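Local atomic coordinates of flavin reductase (Uncultured bacterium, PDB entry 5CHO), a protein that probably supplies reduced flavin to its partner tryptophan halogenase, as the flavin reductase component of a bacterial two-component system. Residues S57-T62 with D83-G88; S99-D104 with D177-H182; C149-A154 with S161-R166. All coordinates share one frame; numbering follows the deposited sequence.

Overall arrangement
Contacts 1, 2 and 3 all reach the same antiparallel sheet of the flavin reductase-like domain. Contact 1 sets strand 59-63 against helix 85-93 and closes first along the chain; contact 3, the hairpin of strands 145-157 and 160-172, is nested in the loop that contact 2 closes between residues 99-104 and 177-182. The centres of contacts 1 and 2 lie about 20 Å apart, on opposite sides of the chain's centre, yet both touch FAD: contact 1 along the diphosphate, ribityl chain and part of the flavin, contact 2 at the C7M methyl. Contact 3, centred about 14 Å from contact 1, meets it through His87, Ser161 and Phe163. Contacts 2 and 3 also touch the second subunit.

Contact 1: residues S57-T62 with D83-G88; sequences SPHAMT and DAAMHG. With FAD (flavin-adenine dinucleotide), chain I.
Met86 packs its thioether chain against the strand 59-62, its CB and CG against Met61 CG and its CE against the backbone at His59 and Ala60. With CG opposite the backbone N (chi1 -174°), the chain turns twice more and delivers its CE methyl to Ala60 CA at 3.6 Å and to His59 CD2 at 3.7 Å, approaching the imidazole obliquely. Nearer the root of the same side chain, Met86 CG meets Met61 CG at 3.6 Å. Flexible, unbranched methionines suit this buried seam because they can bend to fit between helix and strand; Met61 itself is folded so that its CE methyl reaches the pyrimidine side of the flavin.

The polar work is directed at FAD. His59 NE2 donates to FAD O1P at 2.7 Å, with the oxygen at the ring edge and in its plane. From the helix side, Met86 N donates to FAD O2P at 2.9 Å and Ala85 N to FAD O3P at 3.1 Å. The small methyl groups of Ala84 and Ala85 are consistent with so close an approach of backbone to diphosphate, Ala84 CB lying 3.2 Å from FAD O3P, and the N-terminal end of helix 85-93 would be expected to add a favourable electrostatic field. Beyond the phosphates, the carbonyl O of Thr62 accepts from the ribityl hydroxyl FAD O2' at 2.7 Å. Arg117 and Arg119 also bind the cofactor. The arrangement is that of a dinucleotide diphosphate site, held between a strand and a helix N-terminus in the flavin reductase-like domain.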
loop_
_atom_site.group_PDB
_atom_site.type_symbol
_atom_site.label_atom_id
_atom_site.label_comp_id
_atom_site.label_asym_id
_atom_site.label_seq_id
_atom_site.Cartn_x
_atom_site.Cartn_y
_atom_site.Cartn_z
ATOM N N SER A 57 -2.283 24.350 -13.698
ATOM C CA SER A 57 -0.916 23.886 -13.513
ATOM C C SER A 57 -0.890 22.370 -13.362
ATOM O O SER A 57 -0.619 21.869 -12.272
ATOM C CB SER A 57 -0.290 24.555 -12.285
ATOM O OG SER A 57 0.986 24.014 -11.996
ATOM N N PRO A 58 -1.184 21.632 -14.447
ATOM C CA PRO A 58 -1.116 20.168 -14.374
ATOM C C PRO A 58 0.231 19.698 -13.839
ATOM O O PRO A 58 1.272 20.301 -14.112
ATOM C CB PRO A 58 -1.313 19.723 -15.824
ATOM C CG PRO A 58 -2.031 20.831 -16.476
ATOM C CD PRO A 58 -1.648 22.098 -15.763
ATOM N N HIS A 59 0.196 18.614 -13.081
ATOM C CA HIS A 59 1.386 18.114 -12.422
ATOM C C HIS A 59 1.274 16.611 -12.225
ATOM O O HIS A 59 0.178 16.054 -12.259
ATOM C CB HIS A 59 1.573 18.817 -11.078
ATOM C CG HIS A 59 2.879 18.521 -10.413
ATOM N ND1 HIS A 59 4.071 18.466 -11.107
ATOM C CD2 HIS A 59 3.182 18.237 -9.126
ATOM C CE1 HIS A 59 5.050 18.178 -10.270
ATOM N NE2 HIS A 59 4.537 18.033 -9.059
ATOM N N ALA A 60 2.412 15.959 -12.020
ATOM C CA ALA A 60 2.441 14.521 -11.798
ATOM C C ALA A 60 3.593 14.150 -10.879
ATOM O O ALA A 60 4.599 14.860 -10.813
ATOM C CB ALA A 60 2.553 13.780 -13.117
ATOM N N MET A 61 3.428 13.039 -10.170
ATOM C CA MET A 61 4.460 12.512 -9.289
ATOM C C MET A 61 4.297 11.001 -9.167
ATOM O O MET A 61 3.198 10.463 -9.317
ATOM C CB MET A 61 4.397 13.172 -7.907
ATOM C CG MET A 61 3.104 12.908 -7.147
ATOM S SD MET A 61 3.219 11.671 -5.841
ATOM C CE MET A 61 4.099 12.562 -4.565
ATOM N N THR A 62 5.408 10.327 -8.899
ATOM C CA THR A 62 5.413 8.881 -8.781
ATOM C C THR A 62 5.117 8.483 -7.336
ATOM O O THR A 62 5.711 9.012 -6.396
ATOM C CB THR A 62 6.759 8.289 -9.236
ATOM O OG1 THR A 62 6.929 8.499 -10.642
ATOM C CG2 THR A 62 6.822 6.801 -8.930
ATOM N N ASP A 83 6.513 18.297 2.142
ATOM C CA ASP A 83 7.341 19.227 1.382
ATOM C C ASP A 83 7.256 19.043 -0.130
ATOM O O ASP A 83 7.868 19.805 -0.881
ATOM C CB ASP A 83 8.805 19.071 1.793
ATOM C CG ASP A 83 9.031 19.322 3.267
ATOM O OD1 ASP A 83 8.199 20.014 3.889
ATOM O OD2 ASP A 83 10.041 18.819 3.805
ATOM N N ALA A 84 6.495 18.053 -0.582
ATOM C CA ALA A 84 6.384 17.798 -2.011
ATOM C C ALA A 84 5.341 18.706 -2.639
ATOM O O ALA A 84 4.337 19.038 -2.016
ATOM C CB ALA A 84 6.050 16.333 -2.262
ATOM N N ALA A 85 5.588 19.094 -3.886
ATOM C CA ALA A 85 4.715 20.018 -4.592
ATOM C C ALA A 85 3.310 19.448 -4.777
ATOM O O ALA A 85 2.326 20.192 -4.758
ATOM C CB ALA A 85 5.324 20.385 -5.939
ATOM N N MET A 86 3.210 18.137 -4.972
ATOM C CA MET A 86 1.908 17.518 -5.200
ATOM C C MET A 86 1.015 17.652 -3.968
ATOM O O MET A 86 -0.206 17.676 -4.085
ATOM C CB MET A 86 2.056 16.042 -5.584
ATOM C CG MET A 86 0.735 15.385 -5.962
ATOM S SD MET A 86 -0.063 16.188 -7.368
ATOM C CE MET A 86 0.816 15.466 -8.745
ATOM N N HIS A 87 1.634 17.742 -2.795
ATOM C CA HIS A 87 0.901 17.951 -1.548
ATOM C C HIS A 87 0.026 19.200 -1.678
ATOM O O HIS A 87 -1.154 19.193 -1.321
ATOM C CB HIS A 87 1.876 18.078 -0.375
ATOM C CG HIS A 87 1.220 18.054 0.975
ATOM N ND1 HIS A 87 0.477 19.100 1.464
ATOM C CD2 HIS A 87 1.214 17.097 1.935
ATOM C CE1 HIS A 87 0.038 18.795 2.679
ATOM N NE2 HIS A 87 0.471 17.590 2.983
ATOM N N GLY A 88 0.616 20.270 -2.196
ATOM C CA GLY A 88 -0.118 21.499 -2.436
ATOM C C GLY A 88 -1.104 21.407 -3.590
ATOM O O GLY A 88 -2.231 21.891 -3.479
HETATM P PA FAD I . 8.838 17.726 -5.193
HETATM O O1A FAD I . 8.563 19.190 -5.382
HETATM O O2A FAD I . 9.604 17.188 -6.337
HETATM O O5B FAD I . 9.706 17.499 -3.846
HETATM C C5B FAD I . 10.155 16.172 -3.545
HETATM C C4B FAD I . 11.243 16.209 -2.410
HETATM O O4B FAD I . 12.327 16.728 -2.874
HETATM C C3B FAD I . 10.780 17.113 -1.273
HETATM O O3B FAD I . 11.109 16.568 -0.041
HETATM C C2B FAD I . 11.519 18.432 -1.487
HETATM O O2B FAD I . 11.938 19.032 -0.145
HETATM C C1B FAD I . 12.578 18.140 -2.155
HETATM N N9A FAD I . 12.812 19.130 -3.143
HETATM C C8A FAD I . 12.494 19.071 -4.459
HETATM N N7A FAD I . 12.894 20.233 -5.036
HETATM C C5A FAD I . 13.455 21.006 -4.073
HETATM C C6A FAD I . 14.015 22.275 -4.103
HETATM N N6A FAD I . 14.235 23.254 -5.156
HETATM N N1A FAD I . 14.515 22.820 -2.969
HETATM C C2A FAD I . 14.465 22.127 -1.787
HETATM N N3A FAD I . 13.905 20.877 -1.751
HETATM C C4A FAD I . 13.403 20.321 -2.899
HETATM N N1 FAD I . 6.774 10.336 -2.744
HETATM C C2 FAD I . 5.631 10.540 -1.855
HETATM O O2 FAD I . 5.454 11.636 -1.312
HETATM N N3 FAD I . 4.701 9.445 -1.599
HETATM C C4 FAD I . 4.913 8.180 -2.223
HETATM O O4 FAD I . 4.176 7.321 -2.020
HETATM C C4X FAD I . 6.089 7.984 -3.130
HETATM N N5 FAD I . 6.324 6.724 -3.765
HETATM C C5X FAD I . 7.483 6.538 -4.672
HETATM C C6 FAD I . 7.715 5.281 -5.307
HETATM C C7 FAD I . 8.817 5.113 -6.156
HETATM C C7M FAD I . 8.760 3.642 -6.668
HETATM C C8 FAD I . 9.678 6.191 -6.377
HETATM C C8M FAD I . 10.866 5.874 -7.346
HETATM C C9 FAD I . 9.445 7.422 -5.752
HETATM C C9A FAD I . 8.351 7.602 -4.894
HETATM N N10 FAD I . 8.124 8.895 -4.252
HETATM C C10 FAD I . 6.988 9.070 -3.369
HETATM C "C1'" FAD I . 9.046 10.047 -4.475
HETATM C "C2'" FAD I . 8.368 11.113 -5.360
HETATM O "O2'" FAD I . 7.956 10.521 -6.554
HETATM C "C3'" FAD I . 9.374 12.205 -5.633
HETATM O "O3'" FAD I . 9.706 12.834 -4.433
HETATM C "C4'" FAD I . 8.798 13.240 -6.604
HETATM O "O4'" FAD I . 9.807 14.054 -7.046
HETATM C "C5'" FAD I . 7.736 14.100 -5.887
HETATM O "O5'" FAD I . 7.212 15.064 -6.792
HETATM P P FAD I . 6.576 16.433 -6.208
HETATM O O1P FAD I . 6.567 17.478 -7.293
HETATM O O2P FAD I . 5.153 16.175 -5.697
HETATM O O3P FAD I . 7.479 16.921 -5.020
#

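Contact 2: residues S99-D104 with D177-H182; sequences SVLAAD and DALVYH. With FAD (flavin-adenine dinucleotide), chain I.
A chi1 of -173° swings CG of Leu179 opposite its own backbone N, and a chi2 of 60° then brings Leu179 CD2 within 4.2 Å of Leu101 CB; Leu101 sets its own CG beside its N. Leu179 CB rests closer still to the other segment, 3.3 Å from the carbonyl O of Ala102. Both leucines suit the place, since their branched ends continue into the apolar ground of Val48, Val50 and Ala109.

Two backbone bonds hold the two segments around a single bridge between Ala102 and Ala178. Leu179 N donates to Leu101 O at 3.2 Å, and Ala103 N to Asp177 O at 2.8 Å; the second donor stands above the carbonyl plane, 42° out of it. The small methyl of Ala103 fits against Asp177 O, with Ala103 CB 3.7 Å from Asp177 CB. A water accepts from Asp104 N and donates to Asp177 O, giving that oxygen a second partner. The carboxylate of Asp177 turns instead to the backbone N of Asp191.

Further along the strand, Tyr181 presents one ring face to the flavin, Tyr181 CG lying 3.7 Å from FAD C7M, while Val180 and His182 pack against the second subunit. The contact is thus a single bridge just past the end of strand 95-100, where the chain meets the start of strand 178-182, which joins the dimer interface to the dimethylbenzene end of the flavin site.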
loop_
_atom_site.group_PDB
_atom_site.type_symbol
_atom_site.label_atom_id
_atom_site.label_comp_id
_atom_site.label_asym_id
_atom_site.label_seq_id
_atom_site.Cartn_x
_atom_site.Cartn_y
_atom_site.Cartn_z
ATOM N N SER A 99 -2.560 6.374 -12.152
ATOM C CA SER A 99 -2.307 5.382 -13.196
ATOM C C SER A 99 -1.385 4.302 -12.659
ATOM O O SER A 99 -0.294 4.597 -12.184
ATOM C CB SER A 99 -1.684 6.027 -14.438
ATOM O OG SER A 99 -2.398 7.179 -14.843
ATOM N N VAL A 100 -1.821 3.052 -12.756
ATOM C CA VAL A 100 -1.037 1.928 -12.273
ATOM C C VAL A 100 -0.114 1.485 -13.401
ATOM O O VAL A 100 -0.567 1.169 -14.501
ATOM C CB VAL A 100 -1.949 0.778 -11.811
ATOM C CG1 VAL A 100 -1.133 -0.442 -11.411
ATOM C CG2 VAL A 100 -2.819 1.243 -10.655
ATOM N N LEU A 101 1.184 1.448 -13.123
ATOM C CA LEU A 101 2.169 1.339 -14.193
ATOM C C LEU A 101 2.518 -0.089 -14.577
ATOM O O LEU A 101 2.724 -0.952 -13.724
ATOM C CB LEU A 101 3.448 2.077 -13.798
ATOM C CG LEU A 101 3.297 3.590 -13.614
ATOM C CD1 LEU A 101 4.630 4.202 -13.228
ATOM C CD2 LEU A 101 2.736 4.251 -14.874
ATOM N N ALA A 102 2.584 -0.312 -15.887
ATOM C CA ALA A 102 3.073 -1.565 -16.450
ATOM C C ALA A 102 4.592 -1.634 -16.355
ATOM O O ALA A 102 5.253 -0.626 -16.109
ATOM C CB ALA A 102 2.624 -1.707 -17.890
ATOM N N ALA A 103 5.136 -2.826 -16.576
ATOM C CA ALA A 103 6.562 -3.076 -16.402
ATOM C C ALA A 103 7.433 -2.308 -17.404
ATOM O O ALA A 103 8.581 -1.977 -17.103
ATOM C CB ALA A 103 6.833 -4.573 -16.508
ATOM N N ASP A 104 6.890 -2.027 -18.587
ATOM C CA ASP A 104 7.624 -1.269 -19.601
ATOM C C ASP A 104 7.447 0.242 -19.437
ATOM O O ASP A 104 7.701 1.009 -20.366
ATOM C CB ASP A 104 7.198 -1.693 -21.012
ATOM C CG ASP A 104 5.719 -1.474 -21.278
ATOM O OD1 ASP A 104 5.031 -0.860 -20.437
ATOM O OD2 ASP A 104 5.240 -1.909 -22.347
ATOM N N ASP A 177 2.649 -7.434 -18.102
ATOM C CA ASP A 177 3.658 -7.390 -17.049
ATOM C C ASP A 177 3.592 -6.104 -16.241
ATOM O O ASP A 177 3.465 -5.014 -16.797
ATOM C CB ASP A 177 5.048 -7.573 -17.655
ATOM C CG ASP A 177 5.266 -8.977 -18.176
ATOM O OD1 ASP A 177 4.264 -9.700 -18.368
ATOM O OD2 ASP A 177 6.434 -9.363 -18.374
ATOM N N ALA A 178 3.683 -6.251 -14.922
ATOM C CA ALA A 178 3.486 -5.143 -14.002
ATOM C C ALA A 178 4.802 -4.615 -13.456
ATOM O O ALA A 178 5.758 -5.368 -13.263
ATOM C CB ALA A 178 2.589 -5.582 -12.860
ATOM N N LEU A 179 4.835 -3.314 -13.195
ATOM C CA LEU A 179 5.998 -2.692 -12.584
ATOM C C LEU A 179 5.894 -2.855 -11.085
ATOM O O LEU A 179 4.888 -2.491 -10.476
ATOM C CB LEU A 179 6.106 -1.217 -12.962
ATOM C CG LEU A 179 7.393 -0.524 -12.509
ATOM C CD1 LEU A 179 8.610 -1.200 -13.119
ATOM C CD2 LEU A 179 7.369 0.956 -12.876
ATOM N N VAL A 180 6.948 -3.404 -10.498
ATOM C CA VAL A 180 6.981 -3.659 -9.072
ATOM C C VAL A 180 8.228 -3.039 -8.467
ATOM O O VAL A 180 9.301 -3.063 -9.070
ATOM C CB VAL A 180 6.921 -5.175 -8.803
ATOM C CG1 VAL A 180 7.313 -5.506 -7.371
ATOM C CG2 VAL A 180 5.521 -5.683 -9.117
ATOM N N TYR A 181 8.074 -2.481 -7.271
ATOM C CA TYR A 181 9.178 -1.866 -6.555
ATOM C C TYR A 181 9.435 -2.631 -5.269
ATOM O O TYR A 181 8.609 -2.623 -4.356
ATOM C CB TYR A 181 8.875 -0.396 -6.258
ATOM C CG TYR A 181 10.040 0.360 -5.675
ATOM C CD1 TYR A 181 11.189 0.582 -6.420
ATOM C CD2 TYR A 181 9.987 0.864 -4.382
ATOM C CE1 TYR A 181 12.261 1.279 -5.889
ATOM C CE2 TYR A 181 11.049 1.564 -3.845
ATOM C CZ TYR A 181 12.183 1.767 -4.603
ATOM O OH TYR A 181 13.247 2.457 -4.073
ATOM N N HIS A 182 10.584 -3.296 -5.208
ATOM C CA HIS A 182 10.934 -4.125 -4.060
ATOM C C HIS A 182 12.435 -4.129 -3.786
ATOM O O HIS A 182 13.243 -4.183 -4.714
ATOM C CB HIS A 182 10.458 -5.558 -4.279
ATOM C CG HIS A 182 10.777 -6.472 -3.142
ATOM N ND1 HIS A 182 11.740 -7.455 -3.223
ATOM C CD2 HIS A 182 10.259 -6.558 -1.894
ATOM C CE1 HIS A 182 11.806 -8.099 -2.073
ATOM N NE2 HIS A 182 10.914 -7.576 -1.250
HETATM P PA FAD I . 8.838 17.726 -5.193
HETATM O O1A FAD I . 8.563 19.190 -5.382
HETATM O O2A FAD I . 9.604 17.188 -6.337
HETATM O O5B FAD I . 9.706 17.499 -3.846
HETATM C C5B FAD I . 10.155 16.172 -3.545
HETATM C C4B FAD I . 11.243 16.209 -2.410
HETATM O O4B FAD I . 12.327 16.728 -2.874
HETATM C C3B FAD I . 10.780 17.113 -1.273
HETATM O O3B FAD I . 11.109 16.568 -0.041
HETATM C C2B FAD I . 11.519 18.432 -1.487
HETATM O O2B FAD I . 11.938 19.032 -0.145
HETATM C C1B FAD I . 12.578 18.140 -2.155
HETATM N N9A FAD I . 12.812 19.130 -3.143
HETATM C C8A FAD I . 12.494 19.071 -4.459
HETATM N N7A FAD I . 12.894 20.233 -5.036
HETATM C C5A FAD I . 13.455 21.006 -4.073
HETATM C C6A FAD I . 14.015 22.275 -4.103
HETATM N N6A FAD I . 14.235 23.254 -5.156
HETATM N N1A FAD I . 14.515 22.820 -2.969
HETATM C C2A FAD I . 14.465 22.127 -1.787
HETATM N N3A FAD I . 13.905 20.877 -1.751
HETATM C C4A FAD I . 13.403 20.321 -2.899
HETATM N N1 FAD I . 6.774 10.336 -2.744
HETATM C C2 FAD I . 5.631 10.540 -1.855
HETATM O O2 FAD I . 5.454 11.636 -1.312
HETATM N N3 FAD I . 4.701 9.445 -1.599
HETATM C C4 FAD I . 4.913 8.180 -2.223
HETATM O O4 FAD I . 4.176 7.321 -2.020
HETATM C C4X FAD I . 6.089 7.984 -3.130
HETATM N N5 FAD I . 6.324 6.724 -3.765
HETATM C C5X FAD I . 7.483 6.538 -4.672
HETATM C C6 FAD I . 7.715 5.281 -5.307
HETATM C C7 FAD I . 8.817 5.113 -6.156
HETATM C C7M FAD I . 8.760 3.642 -6.668
HETATM C C8 FAD I . 9.678 6.191 -6.377
HETATM C C8M FAD I . 10.866 5.874 -7.346
HETATM C C9 FAD I . 9.445 7.422 -5.752
HETATM C C9A FAD I . 8.351 7.602 -4.894
HETATM N N10 FAD I . 8.124 8.895 -4.252
HETATM C C10 FAD I . 6.988 9.070 -3.369
HETATM C "C1'" FAD I . 9.046 10.047 -4.475
HETATM C "C2'" FAD I . 8.368 11.113 -5.360
HETATM O "O2'" FAD I . 7.956 10.521 -6.554
HETATM C "C3'" FAD I . 9.374 12.205 -5.633
HETATM O "O3'" FAD I . 9.706 12.834 -4.433
HETATM C "C4'" FAD I . 8.798 13.240 -6.604
HETATM O "O4'" FAD I . 9.807 14.054 -7.046
HETATM C "C5'" FAD I . 7.736 14.100 -5.887
HETATM O "O5'" FAD I . 7.212 15.064 -6.792
HETATM P P FAD I . 6.576 16.433 -6.208
HETATM O O1P FAD I . 6.567 17.478 -7.293
HETATM O O2P FAD I . 5.153 16.175 -5.697
HETATM O O3P FAD I . 7.479 16.921 -5.020
HETATM O O HOH W 1 2.567 -1.423 -10.976
HETATM O O HOH W 2 4.688 -4.119 -19.276
#

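Contact 3: residues C149-A154 with S161-R166; sequences CALWRA and SIFVGR
Backbone hydrogen bonding between Ala150 and Arg166 opens the ladder of this antiparallel hairpin: Ala150 N donates to Arg166 O and Arg166 N to Ala150 O, each at 2.9 Å. The next pair, Leu151 with Gly165, is non-hydrogen-bonded, and glycine is apt here because, having no side chain, it allows Cys149 CB to lie 4.0 Å from Gly165 CA. The register then shifts by one. Trp152 and Arg153 both face Val164, a classic beta bulge in which a single oxygen, Val164 O, accepts from Trp152 N at 2.7 Å and from Arg153 N at 3.3 Å. The C=O...N angle at Val164 O is 162° for the shorter bond and 138° for the longer. Val164 N returns a bond to Arg153 O, completing the hydrogen-bonded pair.

Apolar contacts include those on the face of Leu151, Ala154 and Phe163. Leu151 holds CG opposite its backbone N (chi1 179°), bringing its CD1 methyl to the edge of the Phe163 ring, 3.8 Å from CD2, while Ala154 CB approaches that ring obliquely. Leu90 and Leu91 of helix 85-93 cover Phe163, and His87 meets it edge-to-face. The other face carries Val164 with Arg153 and Arg166; Trp152, displaced by the bulge, lies beside Val164 pointing the same way, Trp152 CE3 3.8 Å from Val164 CG1. The beta-branched valine suits an extended strand.

Within strand 149-154, the Arg153 guanidinium lies against the indole, Trp152 CH2 standing 3.8 Å above the guanidinium plane. Backbone bonds therefore fix the register and the bulge, while the side chains divide the hairpin between an apolar face toward helix 85-93 and a more amphipathic one; Trp152 and Val164 also meet the second subunit.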
loop_
_atom_site.group_PDB
_atom_site.type_symbol
_atom_site.label_atom_id
_atom_site.label_comp_id
_atom_site.label_asym_id
_atom_site.label_seq_id
_atom_site.Cartn_x
_atom_site.Cartn_y
_atom_site.Cartn_z
ATOM N N CYS A 149 -10.235 10.580 -8.968
ATOM C CA CYS A 149 -10.669 10.710 -7.589
ATOM C C CYS A 149 -10.952 12.151 -7.217
ATOM O O CYS A 149 -10.339 13.075 -7.748
ATOM C CB CYS A 149 -9.597 10.150 -6.651
ATOM S SG CYS A 149 -8.979 8.513 -7.101
ATOM N N ALA A 150 -11.894 12.326 -6.299
ATOM C CA ALA A 150 -12.116 13.604 -5.649
ATOM C C ALA A 150 -11.567 13.513 -4.240
ATOM O O ALA A 150 -11.783 12.513 -3.558
ATOM C CB ALA A 150 -13.582 13.951 -5.630
ATOM N N LEU A 151 -10.868 14.550 -3.798
ATOM C CA LEU A 151 -10.280 14.531 -2.473
ATOM C C LEU A 151 -11.381 14.539 -1.415
ATOM O O LEU A 151 -12.194 15.460 -1.339
ATOM C CB LEU A 151 -9.326 15.715 -2.298
ATOM C CG LEU A 151 -8.651 15.853 -0.931
ATOM C CD1 LEU A 151 -7.887 14.586 -0.577
ATOM C CD2 LEU A 151 -7.722 17.057 -0.923
ATOM N N TRP A 152 -11.376 13.494 -0.597
ATOM C CA TRP A 152 -12.375 13.266 0.439
ATOM C C TRP A 152 -11.838 13.901 1.706
ATOM O O TRP A 152 -12.458 14.799 2.280
ATOM C CB TRP A 152 -12.610 11.756 0.603
ATOM C CG TRP A 152 -13.791 11.287 1.434
ATOM C CD1 TRP A 152 -15.115 11.335 1.092
ATOM C CD2 TRP A 152 -13.734 10.619 2.706
ATOM N NE1 TRP A 152 -15.882 10.766 2.083
ATOM C CE2 TRP A 152 -15.060 10.321 3.084
ATOM C CE3 TRP A 152 -12.690 10.256 3.567
ATOM C CZ2 TRP A 152 -15.370 9.683 4.288
ATOM C CZ3 TRP A 152 -13.000 9.623 4.762
ATOM C CH2 TRP A 152 -14.330 9.343 5.110
ATOM N N ARG A 153 -10.656 13.448 2.109
ATOM C CA ARG A 153 -9.974 13.999 3.269
ATOM C C ARG A 153 -8.468 13.907 3.138
ATOM O O ARG A 153 -7.933 13.043 2.440
ATOM C CB ARG A 153 -10.435 13.286 4.539
ATOM C CG ARG A 153 -11.865 13.621 4.866
ATOM C CD ARG A 153 -12.380 13.084 6.168
ATOM N NE ARG A 153 -13.837 13.161 6.136
ATOM C CZ ARG A 153 -14.653 12.656 7.053
ATOM N NH1 ARG A 153 -14.172 12.017 8.112
ATOM N NH2 ARG A 153 -15.964 12.797 6.904
ATOM N N ALA A 154 -7.800 14.820 3.829
ATOM C CA ALA A 154 -6.359 14.816 3.936
ATOM C C ALA A 154 -6.050 14.721 5.418
ATOM O O ALA A 154 -6.407 15.612 6.188
ATOM C CB ALA A 154 -5.758 16.079 3.313
ATOM N N SER A 161 1.159 13.428 4.430
ATOM C CA SER A 161 -0.273 13.452 4.688
ATOM C C SER A 161 -0.913 12.305 3.927
ATOM O O SER A 161 -0.460 11.950 2.841
ATOM C CB SER A 161 -0.897 14.786 4.274
ATOM O OG SER A 161 -0.491 15.828 5.142
ATOM N N ILE A 162 -1.967 11.734 4.499
ATOM C CA ILE A 162 -2.725 10.682 3.839
ATOM C C ILE A 162 -3.904 11.300 3.105
ATOM O O ILE A 162 -4.815 11.843 3.727
ATOM C CB ILE A 162 -3.227 9.627 4.845
ATOM C CG1 ILE A 162 -2.041 8.970 5.561
ATOM C CG2 ILE A 162 -4.053 8.561 4.138
ATOM C CD1 ILE A 162 -2.410 8.285 6.865
ATOM N N PHE A 163 -3.886 11.206 1.779
ATOM C CA PHE A 163 -4.941 11.778 0.953
ATOM C C PHE A 163 -5.926 10.688 0.559
ATOM O O PHE A 163 -5.583 9.788 -0.203
ATOM C CB PHE A 163 -4.363 12.438 -0.303
ATOM C CG PHE A 163 -3.576 13.685 -0.028
ATOM C CD1 PHE A 163 -2.263 13.612 0.396
ATOM C CD2 PHE A 163 -4.152 14.932 -0.189
ATOM C CE1 PHE A 163 -1.536 14.758 0.649
ATOM C CE2 PHE A 163 -3.430 16.081 0.061
ATOM C CZ PHE A 163 -2.118 15.992 0.483
ATOM N N VAL A 164 -7.151 10.781 1.067
ATOM C CA VAL A 164 -8.189 9.809 0.752
ATOM C C VAL A 164 -9.042 10.349 -0.385
ATOM O O VAL A 164 -9.596 11.444 -0.286
ATOM C CB VAL A 164 -9.084 9.507 1.966
ATOM C CG1 VAL A 164 -10.042 8.370 1.648
ATOM C CG2 VAL A 164 -8.239 9.162 3.176
ATOM N N GLY A 165 -9.134 9.585 -1.469
ATOM C CA GLY A 165 -9.913 9.990 -2.622
ATOM C C GLY A 165 -11.133 9.116 -2.806
ATOM O O GLY A 165 -11.036 7.892 -2.721
ATOM N N ARG A 166 -12.281 9.738 -3.046
ATOM C CA ARG A 166 -13.461 8.991 -3.453
ATOM C C ARG A 166 -13.449 8.862 -4.968
ATOM O O ARG A 166 -13.295 9.852 -5.683
ATOM C CB ARG A 166 -14.759 9.654 -2.984
ATOM C CG ARG A 166 -15.966 8.819 -3.381
ATOM C CD ARG A 166 -17.311 9.405 -3.008
ATOM N NE ARG A 166 -18.351 8.455 -3.395
ATOM C CZ ARG A 166 -19.599 8.447 -2.938
ATOM N NH1 ARG A 166 -20.007 9.345 -2.050
ATOM N NH2 ARG A 166 -20.445 7.523 -3.376
#